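Local coordinates for protein coatomer subunit delta (Saccharomyces cerevisiae, PDB 5FJZ) that forms part of the coatomer coat that probably carries dilysine-tagged proteins from Golgi to ER, this chain being its Dsl1-binding mu-homology domain, at residues Leu123-Ala128 with Asp265-Gln270; Phe138-Glu143 with Leu205-Glu210; Ile156-Val161 with Gly189-Ile194. One frame throughout, in Å; residues are numbered along the deposited sequence. Where two conformers were deposited one is given.

Contact 1 (Leu123-Ala128 with Asp265-Gln270); sequences LTLTTA and DEYLVQ. Unlike the reference sequence in segment 123-128: Ala128 (reference Trp).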
loop_
_atom_site.group_PDB
_atom_site.type_symbol
_atom_site.label_atom_id
_atom_site.label_comp_id
_atom_site.label_asym_id
_atom_site.label_seq_id
_atom_site.Cartn_x
_atom_site.Cartn_y
_atom_site.Cartn_z
ATOM N N LEU A 123 12.665 21.562 -12.107
ATOM C CA LEU A 123 12.186 22.753 -11.371
ATOM C C LEU A 123 12.818 22.853 -10.006
ATOM O O LEU A 123 12.553 22.034 -9.121
ATOM C CB LEU A 123 10.683 22.728 -11.298
ATOM C CG LEU A 123 10.013 23.954 -10.735
ATOM C CD1 LEU A 123 9.922 25.057 -11.734
ATOM C CD2 LEU A 123 8.614 23.564 -10.237
ATOM N N THR A 124 13.686 23.841 -9.790
ATOM C CA THR A 124 14.338 24.063 -8.510
ATOM C C THR A 124 13.472 24.945 -7.671
ATOM O O THR A 124 12.697 25.694 -8.186
ATOM C CB THR A 124 15.755 24.695 -8.681
ATOM O OG1 THR A 124 15.661 25.811 -9.519
ATOM C CG2 THR A 124 16.677 23.743 -9.411
ATOM N N LEU A 125 13.528 24.718 -6.354
ATOM C CA LEU A 125 12.678 25.383 -5.370
ATOM C C LEU A 125 13.459 25.929 -4.179
ATOM O O LEU A 125 14.429 25.313 -3.731
ATOM C CB LEU A 125 11.772 24.342 -4.815
ATOM C CG LEU A 125 10.435 24.035 -5.411
ATOM C CD1 LEU A 125 10.047 24.583 -6.763
ATOM C CD2 LEU A 125 10.018 22.563 -5.204
ATOM N N THR A 126 13.025 27.078 -3.637
ATOM C CA THR A 126 13.532 27.647 -2.490
ATOM C C THR A 126 12.416 28.371 -1.788
ATOM O O THR A 126 11.471 28.842 -2.451
ATOM C CB THR A 126 14.590 28.760 -2.831
ATOM O OG1 THR A 126 15.664 28.214 -3.599
ATOM C CG2 THR A 126 15.169 29.307 -1.565
ATOM N N THR A 127 12.508 28.475 -0.492
ATOM C CA THR A 127 11.460 29.173 0.252
ATOM C C THR A 127 12.057 30.221 1.175
ATOM O O THR A 127 13.155 30.040 1.693
ATOM C CB THR A 127 10.565 28.203 1.036
ATOM O OG1 THR A 127 11.279 27.526 2.058
ATOM C CG2 THR A 127 9.974 27.149 0.135
ATOM N N ALA A 128 11.250 31.256 1.444
ATOM C CA ALA A 128 11.562 32.277 2.427
ATOM C C ALA A 128 10.290 32.554 3.197
ATOM O O ALA A 128 9.227 32.650 2.652
ATOM C CB ALA A 128 12.069 33.512 1.730
ATOM N N ASP A 265 6.142 13.355 -8.646
ATOM C CA ASP A 265 5.531 12.474 -7.603
ATOM C C ASP A 265 5.894 13.071 -6.229
ATOM O O ASP A 265 5.262 14.030 -5.788
ATOM C CB ASP A 265 5.963 11.036 -7.852
ATOM C CG ASP A 265 5.334 10.050 -6.833
ATOM O OD1 ASP A 265 4.436 10.465 -6.101
ATOM O OD2 ASP A 265 5.828 8.930 -6.687
ATOM N N GLU A 266 6.931 12.613 -5.572
ATOM C CA GLU A 266 7.315 13.143 -4.273
ATOM C C GLU A 266 8.326 14.298 -4.460
ATOM O O GLU A 266 9.479 14.054 -4.566
ATOM C CB GLU A 266 7.897 12.046 -3.387
ATOM C CG GLU A 266 6.854 10.963 -3.031
ATOM C CD GLU A 266 7.378 9.805 -2.145
ATOM O OE1 GLU A 266 8.595 9.718 -1.829
ATOM O OE2 GLU A 266 6.568 8.913 -1.821
ATOM N N TYR A 267 7.791 15.507 -4.610
ATOM C CA TYR A 267 8.505 16.623 -5.122
ATOM C C TYR A 267 8.256 17.703 -4.082
ATOM O O TYR A 267 7.192 18.362 -4.080
ATOM C CB TYR A 267 8.074 17.043 -6.471
ATOM C CG TYR A 267 9.142 17.714 -7.321
ATOM C CD1 TYR A 267 9.486 19.054 -7.095
ATOM C CD2 TYR A 267 9.691 17.088 -8.426
ATOM C CE1 TYR A 267 10.383 19.709 -7.923
ATOM C CE2 TYR A 267 10.593 17.736 -9.261
ATOM C CZ TYR A 267 10.983 19.026 -8.971
ATOM O OH TYR A 267 11.908 19.687 -9.789
ATOM N N LEU A 268 9.208 17.846 -3.181
ATOM C CA LEU A 268 8.974 18.673 -2.022
ATOM C C LEU A 268 10.135 19.452 -1.341
ATOM O O LEU A 268 11.242 19.109 -1.479
ATOM C CB LEU A 268 8.304 17.827 -0.946
ATOM C CG LEU A 268 8.946 16.845 0.018
ATOM C CD1 LEU A 268 8.109 15.568 -0.033
ATOM C CD2 LEU A 268 10.375 16.501 -0.183
ATOM N N VAL A 269 9.741 20.427 -0.534
ATOM C CA VAL A 269 10.646 21.180 0.322
ATOM C C VAL A 269 10.316 20.937 1.755
ATOM O O VAL A 269 9.190 21.038 2.220
ATOM C CB VAL A 269 11.003 22.600 -0.184
ATOM C CG1 VAL A 269 10.150 23.072 -1.306
ATOM C CG2 VAL A 269 11.252 23.616 0.929
ATOM N N GLN A 270 11.341 20.635 2.499
ATOM C CA GLN A 270 11.202 20.119 3.815
ATOM C C GLN A 270 12.200 20.767 4.774
ATOM O O GLN A 270 11.867 21.098 5.907
ATOM C CB GLN A 270 11.497 18.628 3.675
ATOM C CG GLN A 270 11.401 17.765 4.873
ATOM C CD GLN A 270 10.524 16.586 4.565
ATOM O OE1 GLN A 270 10.862 15.720 3.759
ATOM N NE2 GLN A 270 9.348 16.595 5.138
ATOM O OXT GLN A 270 13.383 20.795 4.413
#
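Tyr267 and Leu123 meet through a hydrogen bond from the phenol hydroxyl to a backbone carbonyl. The evidence that the two strands face each other and are not paired is geometric: their axes come no closer than 8.0 Å, they run 26° from parallel, and no backbone hydrogen bond crosses. Strand 123-131 is an outermost strand of the four-stranded sheet. The chain turns a corner at Asp265-Glu266, and 267-269 is the last piece of strand 257-269, which groups with the large mixed sheet; between 123-128 and 267-269, side chains fill the layer of a beta sandwich.

The Tyr267 side chain spans most of that layer. CB points toward the other strand, and with CG anti to the backbone N (chi1 -152°) the ring continues in the direction of Leu123. Along the ring edge, CD1 passes Leu125 CD2, and CE1 lies 4.0 Å from that same methyl, which sits near the ring plane and not over a face. Further out, CE1 and CZ approach Leu123 O, itself near the plane. At the tip, Tyr267 OH donates to Leu123 O at 2.5 Å, a short bond with a C=O...OH angle of 119°, the phenol oxygen standing somewhat out of the carbonyl plane. Outside the two segments, Phe224 packs edge-to-face with the ring.

Val269 continues the interface with its two methyls divided between partners: CG1 is 3.9 Å from Leu125 CD2, while CG2 faces Thr127 CG2 at 3.8 Å, tip to tip. Thr127 presents this methyl while its OG1 bonds to Tyr218 and to the carbonyl of Arg29.

The chemistry is therefore that of a mainly apolar sandwich interior in which a buried phenol uses its hydroxyl on a backbone carbonyl of the facing strand.

Contact 2 (Phe138-Glu143 with Leu205-Glu210); sequences FDVIIE and LAFTIE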
loop_
_atom_site.group_PDB
_atom_site.type_symbol
_atom_site.label_atom_id
_atom_site.label_comp_id
_atom_site.label_asym_id
_atom_site.label_seq_id
_atom_site.Cartn_x
_atom_site.Cartn_y
_atom_site.Cartn_z
ATOM N N PHE A 138 2.086 33.516 8.494
ATOM C CA PHE A 138 3.334 33.736 7.823
ATOM C C PHE A 138 3.234 34.217 6.386
ATOM O O PHE A 138 2.349 33.854 5.653
ATOM C CB PHE A 138 4.179 32.459 7.901
ATOM C CG PHE A 138 4.492 31.993 9.314
ATOM C CD1 PHE A 138 3.585 31.238 10.011
ATOM C CD2 PHE A 138 5.692 32.364 9.948
ATOM C CE1 PHE A 138 3.819 30.835 11.313
ATOM C CE2 PHE A 138 5.965 31.936 11.245
ATOM C CZ PHE A 138 5.008 31.188 11.932
ATOM N N ASP A 139 4.197 35.073 6.012
ATOM C CA ASP A 139 4.370 35.572 4.692
ATOM C C ASP A 139 5.419 34.642 4.044
ATOM O O ASP A 139 6.564 34.516 4.494
ATOM C CB ASP A 139 4.839 37.054 4.634
ATOM C CG ASP A 139 3.832 38.043 5.197
ATOM O OD1 ASP A 139 2.608 37.839 5.225
ATOM O OD2 ASP A 139 4.262 39.113 5.629
ATOM N N VAL A 140 4.963 33.877 3.065
ATOM C CA VAL A 140 5.739 32.899 2.396
ATOM C C VAL A 140 6.088 33.319 1.027
ATOM O O VAL A 140 5.228 33.823 0.288
ATOM C CB VAL A 140 4.942 31.568 2.274
ATOM C CG1 VAL A 140 5.760 30.501 1.591
ATOM C CG2 VAL A 140 4.503 31.083 3.662
ATOM N N ILE A 141 7.318 33.020 0.614
ATOM C CA ILE A 141 7.718 33.166 -0.748
ATOM C C ILE A 141 8.345 31.840 -1.218
ATOM O O ILE A 141 9.287 31.322 -0.617
ATOM C CB ILE A 141 8.782 34.327 -0.925
ATOM C CG1 ILE A 141 8.187 35.662 -0.499
ATOM C CG2 ILE A 141 9.313 34.353 -2.366
ATOM C CD1 ILE A 141 9.120 36.883 -0.634
ATOM N N ILE A 142 7.773 31.314 -2.263
ATOM C CA ILE A 142 8.317 30.165 -2.936
ATOM C C ILE A 142 8.923 30.654 -4.225
ATOM O O ILE A 142 8.227 31.112 -5.165
ATOM C CB ILE A 142 7.217 29.081 -3.268
ATOM C CG1 ILE A 142 6.507 28.660 -2.009
ATOM C CG2 ILE A 142 7.944 27.863 -3.895
ATOM C CD1 ILE A 142 5.261 27.764 -2.218
ATOM N N GLU A 143 10.208 30.401 -4.354
ATOM C CA GLU A 143 10.908 30.705 -5.582
ATOM C C GLU A 143 11.250 29.487 -6.341
ATOM O O GLU A 143 11.665 28.521 -5.811
ATOM C CB GLU A 143 12.224 31.428 -5.265
ATOM C CG GLU A 143 11.907 32.868 -4.917
ATOM C CD GLU A 143 13.101 33.641 -4.467
ATOM O OE1 GLU A 143 14.062 33.011 -3.935
ATOM O OE2 GLU A 143 13.050 34.883 -4.671
ATOM N N LEU A 205 6.179 32.654 -6.137
ATOM C CA LEU A 205 4.799 32.753 -5.595
ATOM C C LEU A 205 4.871 33.231 -4.166
ATOM O O LEU A 205 5.504 32.588 -3.307
ATOM C CB LEU A 205 4.132 31.354 -5.656
ATOM C CG LEU A 205 2.779 31.199 -4.981
ATOM C CD1 LEU A 205 1.728 32.067 -5.635
ATOM C CD2 LEU A 205 2.244 29.741 -5.016
ATOM N N ALA A 206 4.026 34.209 -3.832
ATOM C CA ALA A 206 4.035 34.779 -2.544
ATOM C C ALA A 206 2.649 34.899 -1.965
ATOM O O ALA A 206 1.711 35.311 -2.658
ATOM C CB ALA A 206 4.745 36.193 -2.623
ATOM N N PHE A 207 2.507 34.537 -0.708
ATOM C CA PHE A 207 1.209 34.557 -0.032
ATOM C C PHE A 207 1.376 34.605 1.428
ATOM O O PHE A 207 2.467 34.327 1.955
ATOM C CB PHE A 207 0.349 33.342 -0.491
ATOM C CG PHE A 207 1.036 32.059 -0.272
ATOM C CD1 PHE A 207 2.049 31.625 -1.142
ATOM C CD2 PHE A 207 0.822 31.362 0.836
ATOM C CE1 PHE A 207 2.738 30.429 -0.893
ATOM C CE2 PHE A 207 1.519 30.197 1.104
ATOM C CZ PHE A 207 2.468 29.713 0.216
ATOM N N THR A 208 0.272 34.911 2.125
ATOM C CA THR A 208 0.198 34.853 3.515
ATOM C C THR A 208 -0.823 33.801 3.950
ATOM O O THR A 208 -1.896 33.765 3.422
ATOM C CB THR A 208 -0.249 36.238 4.061
ATOM O OG1 THR A 208 0.693 37.243 3.620
ATOM C CG2 THR A 208 -0.221 36.222 5.567
ATOM N N ILE A 209 -0.425 32.984 4.867
ATOM C CA ILE A 209 -1.218 31.855 5.319
ATOM C C ILE A 209 -1.056 31.713 6.801
ATOM O O ILE A 209 0.027 31.899 7.352
ATOM C CB ILE A 209 -0.815 30.544 4.554
ATOM C CG1 ILE A 209 -1.811 29.412 4.846
ATOM C CG2 ILE A 209 0.598 30.108 4.903
ATOM C CD1 ILE A 209 -1.651 28.217 3.854
ATOM N N GLU A 210 -2.148 31.347 7.491
ATOM C CA GLU A 210 -2.108 31.045 8.944
ATOM C C GLU A 210 -1.493 29.688 9.246
ATOM O O GLU A 210 -1.849 28.730 8.602
ATOM C CB GLU A 210 -3.514 31.002 9.540
ATOM C CG GLU A 210 -4.169 32.347 9.755
ATOM C CD GLU A 210 -5.479 32.220 10.520
ATOM O OE1 GLU A 210 -6.003 31.075 10.659
ATOM O OE2 GLU A 210 -5.980 33.269 10.985
#
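Val140 and Phe207 form the middle of three hydrogen-bonded pairs that join strands 137-146 and 202-210. Each such pair exchanges two backbone bonds, giving six in all. Val140 N reaches Phe207 O at 2.8 Å, nearly in line with the carbonyl at 176°, and Phe207 N returns a bond to Val140 O at 3.0 Å. Phe138 N donates to Ile209 O and Ile209 N to Phe138 O; at the other end Ile142 N meets Leu205 O at 2.8 Å and Leu205 N meets Ile142 O at 2.7 Å.

Between these pairs the backbone polar groups turn outward. Asp139, Ile141 and Glu143 bond to Ser130, Ala128 and Thr126 of strand 123-131, whereas Ala206 and Thr208 bond to Asn170 and Asp168, and Ala206 N is taken up by Ser174 OG. This is the four-stranded antiparallel sheet, one layer of the mu-homology domain sandwich; its two central strands pair here although strand 168-169 lies between them in the chain.

On the face carrying Asp139, Ile141, Ala206 and Thr208, one side-chain bond spans the non-hydrogen-bonded pair Asp139-Thr208. Thr208 OG1 donates to Asp139 OD1 at 2.6 Å, approaching the anti side of the carboxylate from 33° out of its plane. The same hydroxyl is also hydrogen-bonded to Asn170 ND2, so it both gives and receives.

The other face is apolar. Phe207 CG takes the position between backbone N and carbonyl carbon (chi1 56°), which lays its ring alongside Val140. Val140 CB stands over one ring face, 4.0 Å from the centroid in a CH-pi contact, while Ile142 CD1 touches the ring edge, 3.9 Å from Phe207 CE1. Beyond this face, Phe207 packs on Ile159 and Ile192 of the opposing sheet.

Contact 3 (Ile156-Val161 with Gly189-Ile194); sequences IFTIPV and GTSIKI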
loop_
_atom_site.group_PDB
_atom_site.type_symbol
_atom_site.label_atom_id
_atom_site.label_comp_id
_atom_site.label_asym_id
_atom_site.label_seq_id
_atom_site.Cartn_x
_atom_site.Cartn_y
_atom_site.Cartn_z
ATOM N N ILE A 156 0.809 23.289 -9.136
ATOM C CA ILE A 156 0.121 23.363 -7.875
ATOM C C ILE A 156 1.083 23.213 -6.716
ATOM O O ILE A 156 1.877 22.242 -6.617
ATOM C CB ILE A 156 -1.020 22.346 -7.811
ATOM C CG1 ILE A 156 -2.019 22.714 -8.923
ATOM C CG2 ILE A 156 -1.728 22.464 -6.477
ATOM C CD1 ILE A 156 -3.171 21.754 -9.058
ATOM N N PHE A 157 1.069 24.214 -5.847
ATOM C CA PHE A 157 1.813 24.153 -4.574
ATOM C C PHE A 157 0.897 23.875 -3.391
ATOM O O PHE A 157 -0.172 24.525 -3.265
ATOM C CB PHE A 157 2.547 25.504 -4.360
ATOM C CG PHE A 157 3.464 25.863 -5.486
ATOM C CD1 PHE A 157 2.939 26.515 -6.628
ATOM C CD2 PHE A 157 4.796 25.626 -5.404
ATOM C CE1 PHE A 157 3.772 26.803 -7.707
ATOM C CE2 PHE A 157 5.645 25.903 -6.452
ATOM C CZ PHE A 157 5.125 26.536 -7.589
ATOM N N THR A 158 1.260 22.915 -2.572
ATOM C CA THR A 158 0.415 22.497 -1.429
ATOM C C THR A 158 1.180 22.729 -0.133
ATOM O O THR A 158 2.301 22.325 0.033
ATOM C CB THR A 158 -0.113 21.034 -1.564
ATOM O OG1 THR A 158 -0.865 21.042 -2.766
ATOM C CG2 THR A 158 -0.983 20.673 -0.361
ATOM N N ILE A 159 0.524 23.414 0.786
ATOM C CA ILE A 159 0.985 23.704 2.084
ATOM C C ILE A 159 0.136 22.905 3.047
ATOM O O ILE A 159 -1.105 23.020 3.018
ATOM C CB ILE A 159 0.821 25.244 2.460
ATOM C CG1 ILE A 159 1.321 26.112 1.336
ATOM C CG2 ILE A 159 1.558 25.503 3.762
ATOM C CD1 ILE A 159 2.775 25.864 0.951
ATOM N N PRO A 160 0.766 22.119 3.966
ATOM C CA PRO A 160 0.032 21.165 4.876
ATOM C C PRO A 160 -0.641 21.753 6.144
ATOM O O PRO A 160 -0.497 21.226 7.256
ATOM C CB PRO A 160 1.081 20.184 5.247
ATOM C CG PRO A 160 2.328 21.011 5.247
ATOM C CD PRO A 160 2.199 21.932 4.064
ATOM N N VAL A 161 -1.476 22.753 5.916
ATOM C CA VAL A 161 -2.173 23.437 6.979
ATOM C C VAL A 161 -3.565 23.668 6.473
ATOM O O VAL A 161 -3.824 23.606 5.266
ATOM C CB VAL A 161 -1.461 24.742 7.416
ATOM C CG1 VAL A 161 -0.141 24.448 8.032
ATOM C CG2 VAL A 161 -1.315 25.697 6.292
ATOM N N GLY A 189 -3.801 19.442 2.520
ATOM C CA GLY A 189 -3.596 20.834 3.019
ATOM C C GLY A 189 -4.233 21.791 2.057
ATOM O O GLY A 189 -5.248 21.493 1.438
ATOM N N THR A 190 -3.638 22.969 1.955
ATOM C CA THR A 190 -4.159 24.049 1.145
ATOM C C THR A 190 -3.325 24.209 -0.140
ATOM O O THR A 190 -2.121 24.263 -0.088
ATOM C CB THR A 190 -4.119 25.326 1.991
ATOM O OG1 THR A 190 -4.832 25.087 3.224
ATOM C CG2 THR A 190 -4.698 26.505 1.214
ATOM N N SER A 191 -3.992 24.289 -1.280
ATOM C CA SER A 191 -3.359 24.203 -2.581
ATOM C C SER A 191 -3.567 25.485 -3.378
ATOM O O SER A 191 -4.699 26.004 -3.500
ATOM C CB SER A 191 -3.851 23.035 -3.419
ATOM O OG SER A 191 -3.465 21.803 -2.801
ATOM N N ILE A 192 -2.482 25.951 -3.965
ATOM C CA ILE A 192 -2.452 27.186 -4.791
ATOM C C ILE A 192 -1.924 26.840 -6.137
ATOM O O ILE A 192 -0.838 26.267 -6.276
ATOM C CB ILE A 192 -1.552 28.332 -4.176
ATOM C CG1 ILE A 192 -2.049 28.668 -2.795
ATOM C CG2 ILE A 192 -1.590 29.519 -5.167
ATOM C CD1 ILE A 192 -1.043 29.467 -1.930
ATOM N N LYS A 193 -2.644 27.232 -7.164
ATOM C CA LYS A 193 -2.248 26.954 -8.491
ATOM C C LYS A 193 -1.739 28.149 -9.163
ATOM O O LYS A 193 -2.348 29.210 -9.082
ATOM C CB LYS A 193 -3.451 26.488 -9.280
ATOM C CG LYS A 193 -3.246 26.219 -10.761
ATOM C CD LYS A 193 -4.264 25.196 -11.321
ATOM C CE LYS A 193 -5.297 25.829 -12.206
ATOM N NZ LYS A 193 -6.082 26.900 -11.575
ATOM N N ILE A 194 -0.701 27.956 -9.945
ATOM C CA ILE A 194 -0.200 28.964 -10.844
ATOM C C ILE A 194 -0.471 28.530 -12.281
ATOM O O ILE A 194 -0.291 27.353 -12.644
ATOM C CB ILE A 194 1.296 29.241 -10.536
ATOM C CG1 ILE A 194 1.350 30.533 -9.747
ATOM C CG2 ILE A 194 2.171 29.432 -11.755
ATOM C CD1 ILE A 194 2.594 30.580 -8.908
#
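Ile159 O is gripped twice where the strand pair ends: by Thr190 N across the contact at 2.7 Å and by Val161 N of its own segment at 2.9 Å. The second bond closes an inverse gamma turn centred on Pro160. Gly189 tucks against this turn, its CA 3.3 Å from Ile159 O; its phi of 125° and psi of -148° suit glycine, and the turn leaves no room there for a CB. Just past the turn, Thr190 OG1 donates to Val161 O at 2.7 Å, and is also hydrogen-bonded to Gln102 of a neighbouring subunit.

The remaining ladder is regular antiparallel sheet: Ile159 N to Thr190 O, and a reciprocal pair between Phe157 and Ile192. These strands lie in the large mixed sheet of the mu-homology domain, flanked by strands 220-229 and 180-182.

Its two faces differ. On one, Thr158 OG1 and Ser191 OG share a 2.7 Å hydrogen bond across a non-hydrogen-bonded pair; each hydroxyl is anti to its own carbonyl carbon (chi1 -60° in Thr158), which brings the two oxygens together. Ile156 CG2 packs on Ser191 CB. Ile156 CG1 lies 4.1 Å from Lys193 CB; the lysine chain then bends away to a salt bridge with Glu180. On the other face, Phe157 sets its ring edge near Ile192 O and packs on Val222.

Overall arrangement
Contacts 2 and 3 are pairings within the two separate sheets of one sandwich, whereas contact 1 spans the layer between those sheets. The centres of contacts 2 and 3 are about 11 Å apart, and their side chains interlock: Leu205 CD2 is 3.7 Å from Phe157 CD1, and Ile209 CD1 is 3.5 Å from Val161 CG2. Contacts 1 and 2 share a sheet through the neighbouring strands 123-131 and 137-146, where Thr127 CB packs 3.8 Å from Ile141 O, with centres about 14 Å apart. Contacts 1 and 3 do not touch, their nearest atoms being about 5 Å apart. Segments 123-128, 138-143 and 156-161 fall within the region that interacts with Dsl1.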